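Local coordinates for periplasmic sugar-binding domain protein (Pseudomonas fluorescens Pf-5, PDB 3H75) that probably binds a carbohydrate in the cleft between its two alpha/beta lobes, as a periplasmic member of the bacterial solute-binding protein 2 family, at residues A[54-57]-A[62-65]; A[64-69]-A[76-81]; A[149-154]-A[193-198]; A[15-20]-A[242-247]; A[266-271]-A[320-325]. All blocks are in the same frame, centred on the assembly; numbering follows the deposited sequence.

Two alpha/beta lobes facing each other across a cleft form the general plan, and the five contacts sample its parts. Contacts 1 and 2 share Asp-64 and Tyr-65 and pack helices on one face of the first lobe's sheet; Phe-57 CZ lies 3.7 Å from Leu-66 CD1. Contact 5 covers the other face, where Met-67 CE comes 3.5 Å from Leu-270 CD2. Contact 3 packs a helix on the second lobe's sheet, its centre 38 Å from that of contact 1. Contact 4 bridges the lobes, and its Trp-19 both holds a sulfate ion and meets contact 2 at Val-69. Contacts 3 and 5 lie on opposite sides of the chain's centre.

Contact 1 (A[54-57]-A[62-65]); sequences RELF and KPDY
Lys-62 and Pro-63 lie against the last turns of helix 46-58, in a beta-alpha-beta crossover that leaves strand 36-41, passes over strand 5-10 and returns to the sheet as strand 65-69. The chain between helix and strand is short, so the loop folds back on the helix end it has just left. Lys-62 comes first and lies along the carbonyls of the helix end. Its CG sits 3.8 Å from Leu-56 O. The extended chain lays CE 3.0 Å from Phe-57 O, and the turn at chi4 (62°) then swings NZ to Gly-59 O, with which it hydrogen-bonds. The ammonium group thus lies among carbonyls at the C-terminal end of the helix, where the helix dipole would probably suit a positive charge. With an alanine here, Gly-59 O would probably lose its ammonium partner and the helix end its nearby charge. Pro-63, buried, follows with an apolar contact. Its ring also rests on Ser-5 and Val-7 of strand 5-10, and Leu-56 reaches that same Val-7. Leu-56 CD2 makes the apolar touch, 4.3 Å from Pro-63 CD.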
# COMPACT_ATOMS: atom_id res chain seq x y z
N ARG A 54 -16.41 -16.99 4.79
CA ARG A 54 -17.08 -18.23 5.19
C ARG A 54 -18.56 -18.19 4.84
O ARG A 54 -19.09 -19.13 4.25
CB ARG A 54 -16.90 -18.47 6.69
CG ARG A 54 -17.49 -19.79 7.18
CD ARG A 54 -17.16 -20.06 8.65
NE ARG A 54 -15.72 -20.02 8.91
CZ ARG A 54 -15.14 -20.45 10.02
NH1 ARG A 54 -15.88 -20.98 10.99
NH2 ARG A 54 -13.83 -20.36 10.17
N GLU A 55 -19.23 -17.10 5.20
CA GLU A 55 -20.65 -16.97 4.92
C GLU A 55 -20.97 -16.76 3.44
O GLU A 55 -22.05 -17.13 2.98
CB GLU A 55 -21.24 -15.87 5.80
CG GLU A 55 -21.26 -16.26 7.28
CD GLU A 55 -21.81 -15.18 8.20
OE1 GLU A 55 -22.87 -14.61 7.89
OE2 GLU A 55 -21.18 -14.92 9.25
N LEU A 56 -20.02 -16.19 2.70
CA LEU A 56 -20.23 -15.98 1.26
C LEU A 56 -20.26 -17.33 0.55
O LEU A 56 -21.08 -17.55 -0.34
CB LEU A 56 -19.09 -15.14 0.66
CG LEU A 56 -19.29 -13.63 0.51
CD1 LEU A 56 -18.01 -13.01 -0.04
CD2 LEU A 56 -20.46 -13.34 -0.42
N PHE A 57 -19.37 -18.23 0.95
CA PHE A 57 -19.30 -19.55 0.34
C PHE A 57 -20.53 -20.40 0.66
O PHE A 57 -20.93 -21.25 -0.14
CB PHE A 57 -18.05 -20.30 0.82
CG PHE A 57 -16.76 -19.62 0.46
CD1 PHE A 57 -16.54 -19.12 -0.82
CD2 PHE A 57 -15.74 -19.50 1.41
CE1 PHE A 57 -15.33 -18.52 -1.15
CE2 PHE A 57 -14.53 -18.90 1.08
CZ PHE A 57 -14.32 -18.41 -0.20
N LYS A 62 -23.64 -16.32 -5.28
CA LYS A 62 -22.22 -16.10 -5.05
C LYS A 62 -21.66 -15.22 -6.16
O LYS A 62 -22.15 -15.25 -7.30
CB LYS A 62 -21.46 -17.43 -5.03
CG LYS A 62 -21.91 -18.40 -3.96
CD LYS A 62 -21.13 -19.71 -4.06
CE LYS A 62 -21.58 -20.72 -3.03
NZ LYS A 62 -23.01 -21.10 -3.22
N PRO A 63 -20.64 -14.41 -5.86
CA PRO A 63 -20.05 -13.55 -6.88
C PRO A 63 -19.18 -14.37 -7.81
O PRO A 63 -18.81 -15.51 -7.49
CB PRO A 63 -19.23 -12.56 -6.05
CG PRO A 63 -18.73 -13.44 -4.93
CD PRO A 63 -19.97 -14.23 -4.56
N ASP A 64 -18.85 -13.82 -8.98
CA ASP A 64 -17.99 -14.55 -9.91
C ASP A 64 -16.58 -14.60 -9.32
O ASP A 64 -15.90 -15.62 -9.42
CB ASP A 64 -17.95 -13.84 -11.27
CG ASP A 64 -19.28 -13.87 -11.98
OD1 ASP A 64 -19.90 -14.95 -12.03
OD2 ASP A 64 -19.71 -12.82 -12.50
N TYR A 65 -16.16 -13.50 -8.71
CA TYR A 65 -14.84 -13.38 -8.11
C TYR A 65 -14.88 -12.90 -6.67
O TYR A 65 -15.74 -12.10 -6.29
CB TYR A 65 -13.99 -12.38 -8.90
CG TYR A 65 -13.78 -12.74 -10.35
CD1 TYR A 65 -12.69 -13.52 -10.75
CD2 TYR A 65 -14.68 -12.31 -11.33
CE1 TYR A 65 -12.51 -13.87 -12.09
CE2 TYR A 65 -14.50 -12.65 -12.67
CZ TYR A 65 -13.41 -13.43 -13.04
OH TYR A 65 -13.25 -13.79 -14.36

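Contact 2 (A[64-69]-A[76-81]); sequences DYLMLV and PQILRL
Ile-78 offers two branches to Leu-66 and Leu-68, and its torsions sort them. With chi1 at -68°, CG1 stands opposite the carbonyl carbon and, the chain being fully extended at chi2, carries CD1 out from the helix, while CG2, opposite the backbone N, is the branch turned to Leu-66. Leu-68 answers with a less common choice: its CG sits between the backbone N and carbonyl carbon (chi1 58°). The result is a tip-to-tip meeting in which Leu-68 CD1 lies 4.0 Å from Ile-78 CD1. Leu-66 arrives differently. Its side chain crosses that of Ile-78 at about a right angle, and CD1 reaches the shorter branch, 4.1 Å from Ile-78 CG2. One beta-branched residue therefore spans two strand positions that point to the same face of the sheet, and all three side chains are buried. The contact is purely apolar, the usual way in which a helix is laid on a parallel sheet. It joins the first two elements of the beta-alpha-beta unit formed by strand 65-69, helix 74-82 and strand 88-93. Next door, helix 46-58 sends Phe-57 onto Leu-66 and Ala-53 onto Ile-78, and strand 88-93 adds Leu-89 beside Leu-66 and Ile-91 beside Leu-68.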
# COMPACT_ATOMS: atom_id res chain seq x y z
N ASP A 64 -18.85 -13.82 -8.98
CA ASP A 64 -17.99 -14.55 -9.91
C ASP A 64 -16.58 -14.60 -9.32
O ASP A 64 -15.90 -15.62 -9.42
CB ASP A 64 -17.95 -13.84 -11.27
CG ASP A 64 -19.28 -13.87 -11.98
OD1 ASP A 64 -19.90 -14.95 -12.03
OD2 ASP A 64 -19.71 -12.82 -12.50
N TYR A 65 -16.16 -13.50 -8.71
CA TYR A 65 -14.84 -13.38 -8.11
C TYR A 65 -14.88 -12.90 -6.67
O TYR A 65 -15.74 -12.10 -6.29
CB TYR A 65 -13.99 -12.38 -8.90
CG TYR A 65 -13.78 -12.74 -10.35
CD1 TYR A 65 -12.69 -13.52 -10.75
CD2 TYR A 65 -14.68 -12.31 -11.33
CE1 TYR A 65 -12.51 -13.87 -12.09
CE2 TYR A 65 -14.50 -12.65 -12.67
CZ TYR A 65 -13.41 -13.43 -13.04
OH TYR A 65 -13.25 -13.79 -14.36
N LEU A 66 -13.93 -13.39 -5.88
CA LEU A 66 -13.77 -13.00 -4.49
C LEU A 66 -12.33 -12.49 -4.42
O LEU A 66 -11.39 -13.23 -4.69
CB LEU A 66 -13.93 -14.21 -3.56
CG LEU A 66 -14.37 -14.06 -2.09
CD1 LEU A 66 -13.49 -14.94 -1.22
CD2 LEU A 66 -14.32 -12.61 -1.64
N MSE A 67 -12.16 -11.21 -4.09
CA MSE A 67 -10.84 -10.61 -3.99
C MSE A 67 -10.50 -10.37 -2.53
O MSE A 67 -11.34 -9.91 -1.76
CB MSE A 67 -10.81 -9.29 -4.75
CG MSE A 67 -9.42 -8.72 -4.93
SE MSE A 67 -9.51 -7.02 -5.84
CE MSE A 67 -10.63 -7.47 -7.32
N LEU A 68 -9.28 -10.68 -2.14
CA LEU A 68 -8.87 -10.49 -0.75
C LEU A 68 -7.39 -10.19 -0.66
O LEU A 68 -6.61 -10.53 -1.56
CB LEU A 68 -9.17 -11.75 0.07
CG LEU A 68 -8.50 -13.04 -0.43
CD1 LEU A 68 -8.14 -13.93 0.76
CD2 LEU A 68 -9.44 -13.76 -1.39
N VAL A 69 -7.00 -9.55 0.43
CA VAL A 69 -5.60 -9.21 0.67
C VAL A 69 -4.94 -10.41 1.31
O VAL A 69 -5.53 -11.09 2.15
CB VAL A 69 -5.48 -7.99 1.60
CG1 VAL A 69 -4.03 -7.69 1.88
CG2 VAL A 69 -6.16 -6.78 0.96
N PRO A 76 -5.04 -18.34 4.11
CA PRO A 76 -5.00 -19.80 3.91
C PRO A 76 -6.34 -20.46 4.22
O PRO A 76 -6.78 -21.36 3.51
CB PRO A 76 -3.90 -20.24 4.87
CG PRO A 76 -2.97 -19.07 4.87
CD PRO A 76 -3.93 -17.91 4.97
N GLN A 77 -6.99 -20.01 5.29
CA GLN A 77 -8.28 -20.58 5.68
C GLN A 77 -9.33 -20.30 4.62
O GLN A 77 -10.17 -21.15 4.32
CB GLN A 77 -8.72 -20.03 7.04
CG GLN A 77 -7.70 -20.22 8.15
CD GLN A 77 -8.28 -19.99 9.53
OE1 GLN A 77 -7.55 -19.77 10.50
NE2 GLN A 77 -9.61 -20.05 9.63
N ILE A 78 -9.30 -19.10 4.05
CA ILE A 78 -10.27 -18.74 3.02
C ILE A 78 -10.03 -19.58 1.76
O ILE A 78 -10.97 -19.96 1.07
CB ILE A 78 -10.19 -17.24 2.68
CG1 ILE A 78 -10.69 -16.43 3.89
CG2 ILE A 78 -11.02 -16.93 1.44
CD1 ILE A 78 -10.66 -14.92 3.69
N LEU A 79 -8.77 -19.87 1.47
CA LEU A 79 -8.43 -20.67 0.30
C LEU A 79 -9.02 -22.07 0.45
O LEU A 79 -9.59 -22.62 -0.49
CB LEU A 79 -6.91 -20.76 0.13
CG LEU A 79 -6.23 -19.48 -0.35
CD1 LEU A 79 -4.72 -19.63 -0.25
CD2 LEU A 79 -6.66 -19.18 -1.78
N ARG A 80 -8.88 -22.65 1.64
CA ARG A 80 -9.41 -23.98 1.90
C ARG A 80 -10.93 -24.01 1.90
O ARG A 80 -11.54 -24.98 1.45
CB ARG A 80 -8.89 -24.52 3.23
CG ARG A 80 -7.39 -24.83 3.24
CD ARG A 80 -7.00 -25.66 4.46
NE ARG A 80 -7.09 -24.91 5.72
CZ ARG A 80 -6.25 -23.94 6.07
NH1 ARG A 80 -5.25 -23.59 5.26
NH2 ARG A 80 -6.40 -23.31 7.23
N LEU A 81 -11.55 -22.94 2.39
CA LEU A 81 -13.00 -22.85 2.44
C LEU A 81 -13.62 -22.63 1.07
O LEU A 81 -14.76 -23.03 0.83
CB LEU A 81 -13.43 -21.73 3.39
CG LEU A 81 -13.52 -22.05 4.89
CD1 LEU A 81 -12.25 -22.74 5.36
CD2 LEU A 81 -13.76 -20.77 5.67

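Contact 3 (A[149-154]-A[193-198]); sequences LAFSGL and YRQAQQ
While Gln-195 and Ala-196 turn inward to Phe-151, the same helix ties its outward side with a bond from Arg-194 NH1 to Gln-197 OE1, 3.1 Å long and moderately bent at 149°. The donor is tilted from the carbonyl plane, and Tyr-193 CE2 lies over one guanidinium face toward its rim, so the guanidinium has one hydrogen bond and an aromatic neighbour at one face. Tyr-193 OH in turn hydrogen-bonds Glu-226. Towards the sheet the meeting is of another kind. Phe-151 leaves its strand with CG beside the backbone N (chi1 -70°), which aims the ring's far end at the helix. Its CE1 has Gln-195 CB at the ring edge, close to the ring plane, at 3.8 Å. CZ reaches the small side chain of Ala-196, 3.9 Å from its CB, at a point where a methyl lets the aromatic approach the helix backbone. Gln-195 and Phe-151 then run past one another in opposite directions, their amide and ring planes 56° apart, with OE1 3.9 Å from Phe-151 CD1; the amide's NE2 makes a weak hydrogen bond to Tyr-184 O. Val-183, Val-209, Ala-192 and Leu-199 also pack on the ring. A serine in place of Phe-151 would probably open a gap beneath Ala-196 and remove the surface along which Gln-195 lies. The arrangement belongs to a beta-alpha-beta crossover: helix 189-202 links strands 177-184 and 206-211 and, in passing, covers strand 146-152, which lies between them in the sheet of the second lobe.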
# COMPACT_ATOMS: atom_id res chain seq x y z
N LEU A 149 15.13 6.16 13.80
CA LEU A 149 14.02 5.53 14.51
C LEU A 149 13.14 4.99 13.39
O LEU A 149 13.01 5.62 12.34
CB LEU A 149 13.22 6.54 15.33
CG LEU A 149 13.90 7.10 16.58
CD1 LEU A 149 12.99 8.14 17.24
CD2 LEU A 149 14.21 5.98 17.56
N ALA A 150 12.56 3.81 13.59
CA ALA A 150 11.68 3.24 12.58
C ALA A 150 10.34 2.84 13.17
O ALA A 150 10.27 2.24 14.24
CB ALA A 150 12.35 2.03 11.93
N PHE A 151 9.28 3.19 12.46
CA PHE A 151 7.92 2.87 12.88
C PHE A 151 7.33 1.97 11.81
O PHE A 151 7.11 2.40 10.68
CB PHE A 151 7.09 4.15 13.00
CG PHE A 151 7.49 5.02 14.15
CD1 PHE A 151 6.87 4.90 15.38
CD2 PHE A 151 8.53 5.93 14.01
CE1 PHE A 151 7.27 5.66 16.47
CE2 PHE A 151 8.95 6.70 15.09
CZ PHE A 151 8.31 6.57 16.32
N SER A 152 7.08 0.71 12.17
CA SER A 152 6.52 -0.22 11.20
C SER A 152 5.03 -0.38 11.47
O SER A 152 4.51 0.17 12.43
CB SER A 152 7.23 -1.57 11.29
OG SER A 152 6.87 -2.40 10.20
N GLY A 153 4.33 -1.13 10.62
CA GLY A 153 2.90 -1.32 10.79
C GLY A 153 2.55 -2.50 11.66
O GLY A 153 3.13 -2.68 12.73
N LEU A 154 1.57 -3.29 11.23
CA LEU A 154 1.18 -4.48 11.97
C LEU A 154 2.26 -5.51 11.67
O LEU A 154 2.44 -5.90 10.52
CB LEU A 154 -0.20 -4.97 11.50
CG LEU A 154 -1.41 -4.14 11.92
CD1 LEU A 154 -2.62 -4.55 11.09
CD2 LEU A 154 -1.69 -4.34 13.40
N TYR A 193 2.38 8.36 17.60
CA TYR A 193 2.56 9.64 18.28
C TYR A 193 3.04 9.40 19.71
O TYR A 193 3.99 10.04 20.16
CB TYR A 193 1.23 10.41 18.30
CG TYR A 193 1.21 11.60 19.25
CD1 TYR A 193 2.01 12.72 19.01
CD2 TYR A 193 0.39 11.60 20.37
CE1 TYR A 193 1.98 13.82 19.88
CE2 TYR A 193 0.36 12.69 21.24
CZ TYR A 193 1.15 13.79 20.99
OH TYR A 193 1.11 14.87 21.84
N ARG A 194 2.37 8.49 20.41
CA ARG A 194 2.73 8.18 21.78
C ARG A 194 4.12 7.56 21.87
O ARG A 194 4.91 7.91 22.74
CB ARG A 194 1.70 7.23 22.40
CG ARG A 194 0.32 7.85 22.60
CD ARG A 194 0.39 9.08 23.50
NE ARG A 194 -0.92 9.69 23.69
CZ ARG A 194 -1.11 10.84 24.34
NH1 ARG A 194 -0.08 11.49 24.86
NH2 ARG A 194 -2.34 11.33 24.47
N GLN A 195 4.42 6.64 20.95
CA GLN A 195 5.73 6.00 20.93
C GLN A 195 6.83 7.02 20.64
O GLN A 195 7.90 6.97 21.24
CB GLN A 195 5.74 4.88 19.89
CG GLN A 195 4.77 3.74 20.18
CD GLN A 195 4.64 2.75 19.02
OE1 GLN A 195 4.41 3.14 17.88
NE2 GLN A 195 4.77 1.46 19.33
N ALA A 196 6.55 7.94 19.71
CA ALA A 196 7.52 8.96 19.33
C ALA A 196 7.83 9.93 20.47
O ALA A 196 8.96 10.37 20.62
CB ALA A 196 7.01 9.74 18.11
N GLN A 197 6.82 10.25 21.27
CA GLN A 197 7.04 11.16 22.39
C GLN A 197 8.15 10.62 23.27
O GLN A 197 9.01 11.36 23.75
CB GLN A 197 5.78 11.31 23.23
CG GLN A 197 4.67 12.13 22.60
CD GLN A 197 3.49 12.29 23.55
OE1 GLN A 197 2.88 11.31 23.97
NE2 GLN A 197 3.18 13.54 23.89
N GLN A 198 8.13 9.31 23.49
CA GLN A 198 9.12 8.66 24.33
C GLN A 198 10.46 8.48 23.62
O GLN A 198 11.50 8.88 24.13
CB GLN A 198 8.60 7.30 24.79
CG GLN A 198 7.28 7.36 25.54
CD GLN A 198 6.73 5.98 25.86
OE1 GLN A 198 7.38 5.19 26.55
NE2 GLN A 198 5.53 5.69 25.37

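Contact 4 (A[15-20]-A[242-247]); sequences TETFWV and SSPEAL. With SO4 (sulfate ion), chain B.
Thr-17 crosses from the first lobe toward Ser-243 and Pro-244 of the second. Its CB stays 4.5 Å from Ser-243 CB; one atom further, CG2 closes to 3.8 Å from Ser-243 CB and also meets Pro-244 CD at 4.1 Å. A single methyl thus makes the touch, and the small apolar patch it forms joins the two lobes without a polar bond. On the receiving side Ser-243 is the N-cap of helix 244-252. With chi1 at 66°, its OG turns back over the helix start and accepts from Ala-246 N at 3.2 Å; Asp-214 OD2 also pairs with that hydroxyl, which thus has two partners that should hold its rotation. Two residues after Thr-17, Trp-19 points its NE1 to a sulfate ion. The hydrogen bond it gives to O2 of the sulfate is 3.0 Å long with an angle of 158°, and Phe-18 CE2 lies over the centre of the indole. The sulfate, which also bonds Arg-44 and probably came from the crystallisation liquor, lies between the lobes, in the region where sugars bind in related proteins, and may mark part of the pocket. Around the junction, Thr-17 at the start of helix 17-33 also touches Glu-215 of helix 214-226, while Pro-244 leans on Leu-307 of helix 300-309.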
# COMPACT_ATOMS: atom_id res chain seq x y z
N THR A 15 -13.39 4.19 7.50
CA THR A 15 -13.02 5.60 7.63
C THR A 15 -11.50 5.74 7.54
O THR A 15 -10.96 6.82 7.75
CB THR A 15 -13.48 6.18 8.99
OG1 THR A 15 -12.99 5.35 10.06
CG2 THR A 15 -14.99 6.24 9.05
N GLU A 16 -10.82 4.64 7.24
CA GLU A 16 -9.36 4.64 7.13
C GLU A 16 -8.96 5.21 5.77
O GLU A 16 -9.22 4.60 4.73
CB GLU A 16 -8.82 3.22 7.31
CG GLU A 16 -7.31 3.12 7.30
CD GLU A 16 -6.81 1.74 7.69
OE1 GLU A 16 -7.64 0.90 8.10
OE2 GLU A 16 -5.60 1.50 7.58
N THR A 17 -8.30 6.37 5.78
CA THR A 17 -7.93 7.04 4.55
C THR A 17 -7.39 6.19 3.41
O THR A 17 -7.92 6.23 2.30
CB THR A 17 -6.96 8.19 4.84
OG1 THR A 17 -7.52 9.05 5.84
CG2 THR A 17 -6.72 9.01 3.58
N PHE A 18 -6.34 5.42 3.67
CA PHE A 18 -5.76 4.61 2.61
C PHE A 18 -6.74 3.61 2.02
O PHE A 18 -6.89 3.52 0.80
CB PHE A 18 -4.54 3.83 3.08
CG PHE A 18 -4.05 2.83 2.07
CD1 PHE A 18 -3.35 3.25 0.94
CD2 PHE A 18 -4.37 1.48 2.20
CE1 PHE A 18 -3.00 2.34 -0.05
CE2 PHE A 18 -4.02 0.56 1.21
CZ PHE A 18 -3.33 0.99 0.08
N TRP A 19 -7.38 2.84 2.89
CA TRP A 19 -8.30 1.82 2.43
C TRP A 19 -9.55 2.37 1.77
O TRP A 19 -10.13 1.72 0.91
CB TRP A 19 -8.59 0.83 3.56
CG TRP A 19 -7.47 -0.16 3.68
CD1 TRP A 19 -6.61 -0.33 4.74
CD2 TRP A 19 -7.05 -1.10 2.68
NE1 TRP A 19 -5.68 -1.30 4.44
CE2 TRP A 19 -5.93 -1.79 3.19
CE3 TRP A 19 -7.52 -1.42 1.40
CZ2 TRP A 19 -5.27 -2.79 2.45
CZ3 TRP A 19 -6.86 -2.40 0.67
CH2 TRP A 19 -5.75 -3.07 1.20
N VAL A 20 -9.96 3.58 2.16
CA VAL A 20 -11.11 4.20 1.53
C VAL A 20 -10.69 4.64 0.12
O VAL A 20 -11.44 4.50 -0.84
CB VAL A 20 -11.62 5.41 2.34
CG1 VAL A 20 -12.65 6.19 1.52
CG2 VAL A 20 -12.24 4.93 3.65
N SER A 242 -0.96 8.35 0.51
CA SER A 242 -1.20 9.67 -0.06
C SER A 242 -2.35 10.43 0.59
O SER A 242 -3.17 11.05 -0.09
CB SER A 242 -1.47 9.54 -1.57
OG SER A 242 -2.60 8.72 -1.82
N SER A 243 -2.41 10.38 1.92
CA SER A 243 -3.48 11.10 2.61
C SER A 243 -3.32 12.59 2.32
O SER A 243 -2.21 13.07 2.09
CB SER A 243 -3.40 10.86 4.12
OG SER A 243 -2.23 11.43 4.67
N PRO A 244 -4.43 13.33 2.33
CA PRO A 244 -4.37 14.77 2.06
C PRO A 244 -3.33 15.49 2.92
O PRO A 244 -2.56 16.30 2.41
CB PRO A 244 -5.79 15.24 2.36
CG PRO A 244 -6.61 14.05 1.96
CD PRO A 244 -5.82 12.90 2.55
N GLU A 245 -3.30 15.18 4.21
CA GLU A 245 -2.36 15.83 5.12
C GLU A 245 -0.91 15.48 4.79
O GLU A 245 -0.02 16.33 4.88
CB GLU A 245 -2.66 15.44 6.57
CG GLU A 245 -2.10 16.42 7.58
CD GLU A 245 -2.44 16.05 9.01
OE1 GLU A 245 -3.55 15.53 9.24
OE2 GLU A 245 -1.60 16.30 9.90
N ALA A 246 -0.66 14.23 4.40
CA ALA A 246 0.70 13.81 4.05
C ALA A 246 1.16 14.50 2.77
O ALA A 246 2.31 14.92 2.66
CB ALA A 246 0.75 12.30 3.88
N LEU A 247 0.26 14.62 1.80
CA LEU A 247 0.59 15.27 0.54
C LEU A 247 0.94 16.73 0.80
O LEU A 247 1.91 17.25 0.24
CB LEU A 247 -0.58 15.17 -0.44
CG LEU A 247 -0.94 13.75 -0.90
CD1 LEU A 247 -2.28 13.79 -1.61
CD2 LEU A 247 0.14 13.20 -1.83
S SO4 B . -2.66 -3.78 5.69
O1 SO4 B . -1.28 -3.84 5.16
O2 SO4 B . -3.16 -2.40 5.58
O3 SO4 B . -3.50 -4.68 4.89
O4 SO4 B . -2.65 -4.20 7.11

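Contact 5 (A[266-271]-A[320-325]); sequences GGWALV and RGLSAQ
Leu-322, Val-271 and Trp-268 carry the contact, in which the C-terminal part of the chain is laid on helix 265-277 of the first alpha/beta lobe. That helix comes straight after strand 257-260 of the second lobe's sheet, so the chain has just crossed back to the first lobe when the helix begins. Leu-322 has the most surface buried and works with both ends of its side chain. At the tip, CD1 comes 3.5 Å from Trp-268 CZ3 and 4.0 Å from Trp-268 CE3, the two side chains crossing at a slant, so that the methyl meets the six-membered part of the indole. At the base, Leu-322 CB lies 4.1 Å from Val-271 CG1. The valine rotamer explains this: with CG1 opposite the backbone N (chi1 172°), that methyl is turned to the incoming chain, where it also comes 4.0 Å from Leu-322 O and 4.1 Å from Ser-323 N. Leu-322 O itself is a buried polar atom, and Tyr-331 OH hydrogen-bonds it. Trp-268 is fixed from other directions as well: its ring stacks with Phe-335 and meets Phe-25 edge to face, which should leave the indole little freedom to turn beside the leucine. Leu-339 of helix 338-341 touches both Trp-268 and Leu-322, closing the apolar cluster. Beyond it the chain turns sharply. Asp-275, one turn along the helix from Val-271, takes a hydrogen bond with Ser-323 OG and another from Ala-324 N. The hydroxyl also makes an ST turn, Ser-323 OG accepting from Gln-325 N at 3.1 Å with a nearly straight angle of 163°.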
# COMPACT_ATOMS: atom_id res chain seq x y z
N GLY A 266 -6.14 -2.03 -6.56
CA GLY A 266 -7.47 -2.60 -6.68
C GLY A 266 -8.11 -2.32 -8.03
O GLY A 266 -8.78 -3.18 -8.60
N GLY A 267 -7.90 -1.11 -8.55
CA GLY A 267 -8.47 -0.75 -9.84
C GLY A 267 -7.87 -1.57 -10.96
O GLY A 267 -8.59 -2.05 -11.85
N TRP A 268 -6.56 -1.74 -10.93
CA TRP A 268 -5.87 -2.52 -11.95
C TRP A 268 -6.35 -3.97 -11.86
O TRP A 268 -6.50 -4.65 -12.86
CB TRP A 268 -4.36 -2.48 -11.74
CG TRP A 268 -3.77 -1.11 -11.59
CD1 TRP A 268 -2.69 -0.78 -10.83
CD2 TRP A 268 -4.20 0.10 -12.23
NE1 TRP A 268 -2.42 0.56 -10.95
CE2 TRP A 268 -3.33 1.13 -11.80
CE3 TRP A 268 -5.24 0.43 -13.12
CZ2 TRP A 268 -3.46 2.46 -12.23
CZ3 TRP A 268 -5.36 1.75 -13.55
CH2 TRP A 268 -4.48 2.74 -13.10
N ALA A 269 -6.58 -4.43 -10.63
CA ALA A 269 -7.04 -5.79 -10.41
C ALA A 269 -8.39 -6.01 -11.10
O ALA A 269 -8.63 -7.07 -11.68
CB ALA A 269 -7.17 -6.07 -8.91
N LEU A 270 -9.26 -5.01 -11.04
CA LEU A 270 -10.57 -5.15 -11.68
C LEU A 270 -10.45 -5.18 -13.20
O LEU A 270 -11.24 -5.84 -13.87
CB LEU A 270 -11.52 -4.04 -11.21
CG LEU A 270 -11.92 -4.18 -9.74
CD1 LEU A 270 -12.85 -3.06 -9.32
CD2 LEU A 270 -12.61 -5.52 -9.52
N VAL A 271 -9.45 -4.48 -13.74
CA VAL A 271 -9.25 -4.51 -15.19
C VAL A 271 -8.86 -5.95 -15.55
O VAL A 271 -9.37 -6.51 -16.52
CB VAL A 271 -8.11 -3.58 -15.64
CG1 VAL A 271 -7.81 -3.80 -17.12
CG2 VAL A 271 -8.49 -2.13 -15.39
N ARG A 320 -11.75 1.17 -19.10
CA ARG A 320 -12.17 0.35 -20.23
C ARG A 320 -11.08 0.38 -21.30
O ARG A 320 -10.86 -0.60 -22.00
CB ARG A 320 -13.49 0.87 -20.81
CG ARG A 320 -14.09 -0.04 -21.88
CD ARG A 320 -15.47 0.43 -22.31
NE ARG A 320 -16.45 0.34 -21.23
CZ ARG A 320 -16.88 -0.81 -20.71
NH1 ARG A 320 -16.42 -1.97 -21.16
NH2 ARG A 320 -17.78 -0.80 -19.73
N GLY A 321 -10.39 1.52 -21.40
CA GLY A 321 -9.32 1.65 -22.37
C GLY A 321 -8.11 0.80 -22.05
O GLY A 321 -7.28 0.52 -22.92
N LEU A 322 -7.99 0.38 -20.79
CA LEU A 322 -6.87 -0.45 -20.36
C LEU A 322 -7.14 -1.92 -20.66
O LEU A 322 -6.22 -2.73 -20.67
CB LEU A 322 -6.62 -0.27 -18.87
CG LEU A 322 -6.16 1.13 -18.44
CD1 LEU A 322 -6.02 1.18 -16.93
CD2 LEU A 322 -4.83 1.45 -19.11
N SER A 323 -8.40 -2.25 -20.91
CA SER A 323 -8.76 -3.63 -21.22
C SER A 323 -8.04 -4.10 -22.47
O SER A 323 -7.84 -3.33 -23.41
CB SER A 323 -10.27 -3.74 -21.43
OG SER A 323 -10.62 -5.05 -21.84
N ALA A 324 -7.65 -5.37 -22.48
CA ALA A 324 -6.95 -5.94 -23.62
C ALA A 324 -7.95 -6.28 -24.73
O ALA A 324 -7.55 -6.74 -25.80
CB ALA A 324 -6.19 -7.19 -23.19
N GLN A 325 -9.23 -6.05 -24.47
CA GLN A 325 -10.28 -6.34 -25.45
C GLN A 325 -10.09 -5.53 -26.72
O GLN A 325 -10.02 -4.29 -26.68
CB GLN A 325 -11.65 -6.04 -24.85
CG GLN A 325 -12.81 -6.40 -25.77
CD GLN A 325 -14.14 -5.86 -25.27
OE1 GLN A 325 -14.35 -4.65 -25.21
NE2 GLN A 325 -15.04 -6.76 -24.90